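Local structure of anthranilate-CoA ligase (Stigmatella aurantiaca, 4WV3) at residues G64-D69 against I90-K95; P298-Y303 against L433-A438; E347-D352 against N365-S370. The protein is a ligase of the ANL superfamily, built from a large AMP-binding domain followed by the smaller C-terminal domain that accompanies it in these enzymes. One frame throughout, in Å; residues are numbered along the deposited sequence.

Contact 1 of 3, residues G64-D69 against I90-K95; sequences GLLTLD and INTLLK
Between L65 and I90 two parallel backbones part company, and a water molecule takes the place of the next backbone link. The last direct bond runs from I90 N to L65 O, 3.1 Å long and nearly straight. Beyond it the water lies 2.8 Å from L65 O and 2.9 Å from I90 O, and it accepts the N-H of T67. With more acceptors around it than it has protons, which carbonyls it serves at once is not fixed. L65 O therefore accepts from I90 N and has the water close by.

L66 carries the side-chain part of the contact. With CG trans to the backbone N (chi1 -178°), the side chain runs across to the loop, where CD1 sits against the backbone of I90 and N91 and packs 3.7 Å from I90 CB. The beta-carbon of I90 points at the strand, so its branch point, rather than an outstretched tip, meets the leucine methyl. Y99 of helix 96-105 touches both L66 and I90, and its hydroxyl bonds N91 O and L94 N, tying the loop to that helix.

Farther along, the loop turns on itself. N91 OD1 accepts from L93 N at 2.8 Å in an Asx turn, which directs the chain toward K95, the N-cap of helix 96-105. T92 OG1 faces the chain just past the strand, 3.8 Å from T67 O and 4.3 Å from L68 CD2.

Strand 62-66 lies inside a parallel sheet, also bonded to strand 110-114, whereas strand 86-89 is at its edge. L65 and T67 both touch W73 of helix 71-83. This is the C-terminal edge of a beta-alpha-beta unit, where parallel strands 62-66 and 86-89, joined through helix 71-83, run out into loops, in an alpha/beta domain.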
# COMPACT_ATOMS: atom_id res chain seq x y z
N GLY A 64 -19.44 -3.21 -2.83
CA GLY A 64 -18.52 -2.24 -3.40
C GLY A 64 -18.35 -1.01 -2.53
O GLY A 64 -19.33 -0.39 -2.11
N LEU A 65 -17.10 -0.65 -2.27
CA LEU A 65 -16.79 0.54 -1.49
C LEU A 65 -15.81 1.44 -2.25
O LEU A 65 -14.60 1.22 -2.23
CB LEU A 65 -16.21 0.16 -0.13
CG LEU A 65 -15.83 1.30 0.82
CD1 LEU A 65 -17.00 2.24 1.02
CD2 LEU A 65 -15.35 0.75 2.15
N LEU A 66 -16.35 2.45 -2.93
CA LEU A 66 -15.54 3.36 -3.73
C LEU A 66 -15.73 4.81 -3.30
O LEU A 66 -16.56 5.53 -3.86
CB LEU A 66 -15.87 3.20 -5.22
CG LEU A 66 -15.06 4.04 -6.21
CD1 LEU A 66 -13.58 3.71 -6.10
CD2 LEU A 66 -15.57 3.82 -7.62
N THR A 67 -14.97 5.23 -2.30
CA THR A 67 -15.05 6.61 -1.82
C THR A 67 -13.73 7.07 -1.22
O THR A 67 -12.81 6.28 -1.03
CB THR A 67 -16.19 6.79 -0.79
OG1 THR A 67 -16.22 8.14 -0.33
CG2 THR A 67 -15.99 5.86 0.40
N LEU A 68 -13.65 8.37 -0.93
CA LEU A 68 -12.44 8.98 -0.39
C LEU A 68 -12.15 8.49 1.03
O LEU A 68 -13.04 7.99 1.71
CB LEU A 68 -12.58 10.50 -0.38
CG LEU A 68 -13.04 11.15 -1.68
CD1 LEU A 68 -13.31 12.63 -1.47
CD2 LEU A 68 -11.99 10.95 -2.77
N ASP A 69 -10.90 8.63 1.46
CA ASP A 69 -10.53 8.34 2.84
C ASP A 69 -11.39 9.25 3.69
O ASP A 69 -11.25 10.47 3.65
CB ASP A 69 -9.03 8.56 3.06
CG ASP A 69 -8.20 7.35 2.69
OD1 ASP A 69 -8.66 6.53 1.87
OD2 ASP A 69 -7.07 7.22 3.22
N ILE A 90 -12.07 -0.27 -3.37
CA ILE A 90 -11.68 -0.02 -4.75
C ILE A 90 -10.83 1.24 -4.91
O ILE A 90 -11.05 2.24 -4.23
CB ILE A 90 -12.93 0.08 -5.66
CG1 ILE A 90 -13.88 -1.08 -5.37
CG2 ILE A 90 -12.53 0.10 -7.13
CD1 ILE A 90 -15.16 -1.05 -6.18
N ASN A 91 -9.84 1.16 -5.79
CA ASN A 91 -8.98 2.29 -6.13
C ASN A 91 -9.79 3.50 -6.59
O ASN A 91 -10.68 3.38 -7.44
CB ASN A 91 -7.97 1.87 -7.21
CG ASN A 91 -6.88 2.90 -7.43
OD1 ASN A 91 -7.11 4.11 -7.35
ND2 ASN A 91 -5.67 2.42 -7.72
N THR A 92 -9.46 4.66 -6.05
CA THR A 92 -10.21 5.88 -6.31
C THR A 92 -9.85 6.53 -7.65
O THR A 92 -10.68 7.21 -8.26
CB THR A 92 -10.07 6.88 -5.12
OG1 THR A 92 -11.33 7.02 -4.45
CG2 THR A 92 -9.59 8.25 -5.58
N LEU A 93 -8.63 6.30 -8.12
CA LEU A 93 -8.18 6.87 -9.39
C LEU A 93 -8.27 6.07 -10.68
O LEU A 93 -7.50 6.30 -11.62
CB LEU A 93 -6.78 7.49 -9.24
CG LEU A 93 -6.62 8.76 -8.40
CD1 LEU A 93 -7.86 9.65 -8.50
CD2 LEU A 93 -6.28 8.44 -6.96
N LEU A 94 -9.23 5.15 -10.75
CA LEU A 94 -9.43 4.36 -11.97
C LEU A 94 -10.36 4.86 -13.07
O LEU A 94 -11.06 5.86 -12.91
CB LEU A 94 -9.89 2.98 -11.49
CG LEU A 94 -8.89 2.15 -10.69
CD1 LEU A 94 -9.46 0.77 -10.41
CD2 LEU A 94 -7.56 2.04 -11.42
N LYS A 95 -10.35 4.14 -14.19
CA LYS A 95 -11.20 4.46 -15.33
C LYS A 95 -12.50 3.66 -15.26
O LYS A 95 -12.53 2.60 -14.63
CB LYS A 95 -10.47 4.13 -16.64
CG LYS A 95 -9.17 4.89 -16.83
CD LYS A 95 -9.42 6.39 -16.96
CE LYS A 95 -8.11 7.15 -17.05
NZ LYS A 95 -7.26 6.66 -18.16
O HOH W 1 -12.55 3.18 -1.95

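Contact 2 of 3, residues P298-Y303 against L433-A438; sequences PAALWY and LIQHPA
I434 of the C-terminal domain meets P298, A300 and L301 at the start of helix 299-309 in the AMP-binding domain, a small apolar interface between two domains of an ANL fold. It sits in a type I beta turn, L433 to H436, that ends helix 426-433 and leads toward strand 439-448.

From the backbone, I434 CB points at the helix and sends out two branches. CG2, lying between the backbone N and the carbonyl carbon, reaches P298 CB at 3.7 Å and A300 CB at 3.9 Å, bridging the N-cap proline and the first turn. CG1, the second branch, roughly trans to the backbone N (chi1 -152°), carries CD1. That tip methyl lies 4.0 Å from L301 CD1 and equally near L301 CG, with P298 CG beside it. The side chain crosses those of P298 and L301 at about a right angle; P298 is met by both branches, A300 by CG2 and L301 by CD1.

L301 is backed by A271 and L274 of helix 267-274, and P298 by P267. Beside I434, the more exposed Q435 brings CG to 4.1 Å from A300 CB.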
# COMPACT_ATOMS: atom_id res chain seq x y z
N PRO A 298 15.26 4.61 -0.44
CA PRO A 298 16.69 4.90 -0.62
C PRO A 298 17.33 5.40 0.67
O PRO A 298 16.68 6.10 1.45
CB PRO A 298 16.69 6.01 -1.67
CG PRO A 298 15.39 5.87 -2.38
CD PRO A 298 14.42 5.42 -1.34
N ALA A 299 18.59 5.03 0.89
CA ALA A 299 19.30 5.45 2.09
C ALA A 299 19.43 6.96 2.16
O ALA A 299 19.38 7.55 3.23
CB ALA A 299 20.67 4.79 2.14
N ALA A 300 19.58 7.58 0.99
CA ALA A 300 19.72 9.03 0.90
C ALA A 300 18.46 9.74 1.40
O ALA A 300 18.55 10.82 1.99
CB ALA A 300 20.02 9.45 -0.54
N LEU A 301 17.31 9.13 1.16
CA LEU A 301 16.04 9.69 1.64
C LEU A 301 15.86 9.48 3.13
O LEU A 301 15.28 10.33 3.82
CB LEU A 301 14.86 9.08 0.87
CG LEU A 301 14.44 9.82 -0.40
CD1 LEU A 301 13.22 9.17 -1.02
CD2 LEU A 301 14.17 11.29 -0.09
N TRP A 302 16.36 8.36 3.64
CA TRP A 302 16.27 8.07 5.07
C TRP A 302 17.07 9.09 5.87
O TRP A 302 16.61 9.56 6.91
CB TRP A 302 16.76 6.65 5.38
CG TRP A 302 16.48 6.23 6.79
CD1 TRP A 302 15.41 5.52 7.25
CD2 TRP A 302 17.30 6.50 7.94
NE1 TRP A 302 15.50 5.33 8.60
CE2 TRP A 302 16.65 5.93 9.06
CE3 TRP A 302 18.51 7.18 8.14
CZ2 TRP A 302 17.18 6.00 10.35
CZ3 TRP A 302 19.02 7.25 9.42
CH2 TRP A 302 18.36 6.67 10.51
N TYR A 303 18.26 9.42 5.38
CA TYR A 303 19.11 10.39 6.06
C TYR A 303 18.57 11.81 5.92
O TYR A 303 18.59 12.59 6.87
CB TYR A 303 20.55 10.32 5.54
CG TYR A 303 21.30 9.08 5.99
CD1 TYR A 303 21.55 8.85 7.33
CD2 TYR A 303 21.76 8.15 5.06
CE1 TYR A 303 22.24 7.72 7.74
CE2 TYR A 303 22.44 7.02 5.47
CZ TYR A 303 22.68 6.81 6.81
OH TYR A 303 23.36 5.69 7.21
N LEU A 433 21.61 7.23 -7.90
CA LEU A 433 21.24 8.46 -8.60
C LEU A 433 20.60 9.48 -7.67
O LEU A 433 20.84 10.68 -7.78
CB LEU A 433 20.29 8.15 -9.76
CG LEU A 433 20.88 7.42 -10.97
CD1 LEU A 433 19.77 6.84 -11.83
CD2 LEU A 433 21.74 8.37 -11.78
N ILE A 434 19.79 9.00 -6.73
CA ILE A 434 19.04 9.88 -5.84
C ILE A 434 19.95 10.54 -4.79
O ILE A 434 19.54 11.47 -4.11
CB ILE A 434 17.87 9.14 -5.16
CG1 ILE A 434 16.75 10.12 -4.80
CG2 ILE A 434 18.36 8.37 -3.93
CD1 ILE A 434 15.50 9.45 -4.27
N GLN A 435 21.18 10.04 -4.68
CA GLN A 435 22.16 10.64 -3.77
C GLN A 435 22.53 12.05 -4.22
O GLN A 435 22.84 12.91 -3.39
CB GLN A 435 23.41 9.77 -3.68
CG GLN A 435 23.21 8.46 -2.94
CD GLN A 435 24.46 7.61 -2.90
OE1 GLN A 435 25.43 7.88 -3.61
NE2 GLN A 435 24.45 6.58 -2.07
N HIS A 436 22.50 12.29 -5.52
CA HIS A 436 22.76 13.62 -6.06
C HIS A 436 21.62 14.56 -5.66
O HIS A 436 20.45 14.25 -5.89
CB HIS A 436 22.92 13.58 -7.58
CG HIS A 436 23.49 14.84 -8.15
ND1 HIS A 436 22.76 15.99 -8.30
CD2 HIS A 436 24.74 15.12 -8.61
CE1 HIS A 436 23.52 16.93 -8.82
NE2 HIS A 436 24.73 16.43 -9.03
N PRO A 437 21.97 15.71 -5.07
CA PRO A 437 21.01 16.64 -4.47
C PRO A 437 20.04 17.28 -5.46
O PRO A 437 19.06 17.89 -5.03
CB PRO A 437 21.90 17.72 -3.85
CG PRO A 437 23.16 17.66 -4.65
CD PRO A 437 23.35 16.22 -4.98
N ALA A 438 20.30 17.15 -6.76
CA ALA A 438 19.44 17.74 -7.77
C ALA A 438 18.33 16.79 -8.20
O ALA A 438 17.35 17.20 -8.83
CB ALA A 438 20.25 18.18 -8.97

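Contact 3 of 3, residues E347-D352 against N365-S370; sequences ELKLVD and NVLLRS
E347 and R369 pair at one end of a two-strand antiparallel ladder, and V351 and N365 close the other. Both are hydrogen-bonded pairs: E347 N reaches R369 O at 3.0 Å and V351 N reaches N365 O at the same distance, with reciprocal bonds returning from R369 N and N365 N. Midway, L367 N donates to K349 O at 2.9 Å.

N365 adds a side-chain grip. Its CG stands trans to the carbonyl carbon (chi1 -58°), which swings ND2 back to V351 O at 3.0 Å, so this oxygen accepts from both the backbone and the amide of one residue. The side-chain bond is bent, 143°, and comes in from out of the carbonyl plane, whereas N365 N gives the straighter one.

The side chains sort by face. E347 and R369 lie alongside each other, both extended, their flat groups 23° apart; E347 OE1 comes within 3.5 Å of R369 NH1 but well out of the guanidinium plane. On the same face the K349 stem runs beside L367, CE to CD1 3.7 Å, while V351 CG2 meets that CD1 crosswise at 3.8 Å. On the reverse face L350 CD2 and V366 CG2 pack at 3.7 Å, pointing the same way, and L348 meets L368.

Strand 392-401 provides the next shell, bonding to strand 364-369 along its other edge; its W392 forms a cation-pi contact with K349 and touches R369, and its K398 donates to N365 OD1, fixing the amide that serves V351 O. Beneath the reverse face, I327 and F326 of strand 325-328 receive L348 and L368.

With no N-H aimed at the carboxylate, the E347-R369 pair works through charge alone, while the stronger polar partner of R369 is E391.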
# COMPACT_ATOMS: atom_id res chain seq x y z
N GLU A 347 8.18 -16.60 7.94
CA GLU A 347 9.38 -17.34 7.59
C GLU A 347 9.80 -17.06 6.15
O GLU A 347 8.98 -17.13 5.23
CB GLU A 347 9.16 -18.84 7.82
CG GLU A 347 10.42 -19.68 7.73
CD GLU A 347 10.17 -21.12 8.13
OE1 GLU A 347 9.19 -21.38 8.86
OE2 GLU A 347 10.97 -21.99 7.73
N LEU A 348 11.07 -16.74 5.96
CA LEU A 348 11.57 -16.32 4.65
C LEU A 348 12.46 -17.37 4.00
O LEU A 348 12.99 -18.25 4.67
CB LEU A 348 12.36 -15.01 4.78
CG LEU A 348 11.65 -13.67 4.68
CD1 LEU A 348 10.23 -13.71 5.23
CD2 LEU A 348 12.47 -12.64 5.42
N LYS A 349 12.60 -17.27 2.70
CA LYS A 349 13.41 -18.17 1.90
C LYS A 349 13.85 -17.49 0.61
O LYS A 349 13.08 -16.84 0.01
CB LYS A 349 12.59 -19.41 1.61
CG LYS A 349 13.39 -20.64 1.30
CD LYS A 349 12.63 -21.89 1.57
CE LYS A 349 11.59 -22.11 0.53
NZ LYS A 349 11.29 -23.53 0.43
N LEU A 350 15.11 -17.59 0.22
CA LEU A 350 15.56 -17.08 -1.07
C LEU A 350 16.01 -18.22 -1.98
O LEU A 350 16.95 -18.95 -1.66
CB LEU A 350 16.69 -16.07 -0.89
CG LEU A 350 16.33 -14.77 -0.17
CD1 LEU A 350 17.53 -13.84 -0.10
CD2 LEU A 350 15.16 -14.09 -0.85
N VAL A 351 15.34 -18.37 -3.11
CA VAL A 351 15.61 -19.47 -4.02
C VAL A 351 15.95 -18.99 -5.43
O VAL A 351 15.58 -17.89 -5.83
CB VAL A 351 14.41 -20.44 -4.10
CG1 VAL A 351 14.18 -21.10 -2.75
CG2 VAL A 351 13.17 -19.70 -4.56
N ASP A 352 16.65 -19.83 -6.18
CA ASP A 352 16.95 -19.54 -7.58
C ASP A 352 15.71 -19.74 -8.44
O ASP A 352 14.62 -20.03 -7.93
CB ASP A 352 18.11 -20.39 -8.09
CG ASP A 352 17.95 -21.87 -7.78
OD1 ASP A 352 16.80 -22.34 -7.65
OD2 ASP A 352 18.98 -22.56 -7.67
N ASN A 365 14.93 -15.44 -5.43
CA ASN A 365 13.50 -15.13 -5.39
C ASN A 365 12.94 -15.26 -3.98
O ASN A 365 13.32 -16.17 -3.24
CB ASN A 365 12.73 -16.03 -6.35
CG ASN A 365 13.22 -15.92 -7.78
OD1 ASN A 365 12.81 -15.02 -8.52
ND2 ASN A 365 14.11 -16.82 -8.18
N VAL A 366 12.05 -14.35 -3.61
CA VAL A 366 11.49 -14.33 -2.26
C VAL A 366 10.32 -15.28 -2.09
O VAL A 366 9.31 -15.17 -2.79
CB VAL A 366 11.04 -12.91 -1.86
CG1 VAL A 366 10.30 -12.95 -0.53
CG2 VAL A 366 12.24 -11.99 -1.78
N LEU A 367 10.46 -16.22 -1.16
CA LEU A 367 9.35 -17.09 -0.78
C LEU A 367 8.95 -16.81 0.67
O LEU A 367 9.77 -16.90 1.58
CB LEU A 367 9.73 -18.56 -0.96
CG LEU A 367 9.71 -19.08 -2.40
CD1 LEU A 367 10.14 -20.54 -2.46
CD2 LEU A 367 8.32 -18.91 -3.00
N LEU A 368 7.69 -16.46 0.86
CA LEU A 368 7.19 -16.08 2.17
C LEU A 368 6.29 -17.15 2.78
O LEU A 368 5.39 -17.67 2.12
CB LEU A 368 6.43 -14.75 2.09
CG LEU A 368 5.62 -14.33 3.32
CD1 LEU A 368 6.53 -14.12 4.52
CD2 LEU A 368 4.82 -13.08 3.02
N ARG A 369 6.54 -17.48 4.04
CA ARG A 369 5.71 -18.42 4.78
C ARG A 369 4.90 -17.65 5.82
O ARG A 369 5.47 -17.07 6.75
CB ARG A 369 6.58 -19.48 5.45
CG ARG A 369 5.80 -20.60 6.13
CD ARG A 369 6.75 -21.71 6.54
NE ARG A 369 6.05 -22.84 7.14
CZ ARG A 369 6.62 -24.01 7.42
NH1 ARG A 369 7.90 -24.20 7.15
NH2 ARG A 369 5.91 -24.98 7.96
N SER A 370 3.58 -17.63 5.66
CA SER A 370 2.72 -16.78 6.47
C SER A 370 1.36 -17.39 6.75
O SER A 370 0.83 -18.16 5.95
CB SER A 370 2.53 -15.43 5.77
OG SER A 370 1.41 -14.74 6.28

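In the fold
Each of the three contacts comes to within 8 to 9 Å of one ligand, 5'-O-[(S)-[(2-aminobenzoyl)oxy](hydroxy)phosphoryl]adenosine, through one side chain that stays outside direct contact: N91 and P298 at about 9 Å, V366 at about 8 Å. Contact 1 lies across the chain's centre from the other two, its centre 33 Å from that of contact 2 and 32 Å from that of contact 3. Contacts 2 and 3 are separated by 29 Å between centres and about 17 Å between nearest atoms. In sequence, contact 3 falls wholly between the two halves of contact 2. Contacts 1 and 3 join parts of the AMP-binding family region, whereas contact 2 alone links it to the C-terminal one.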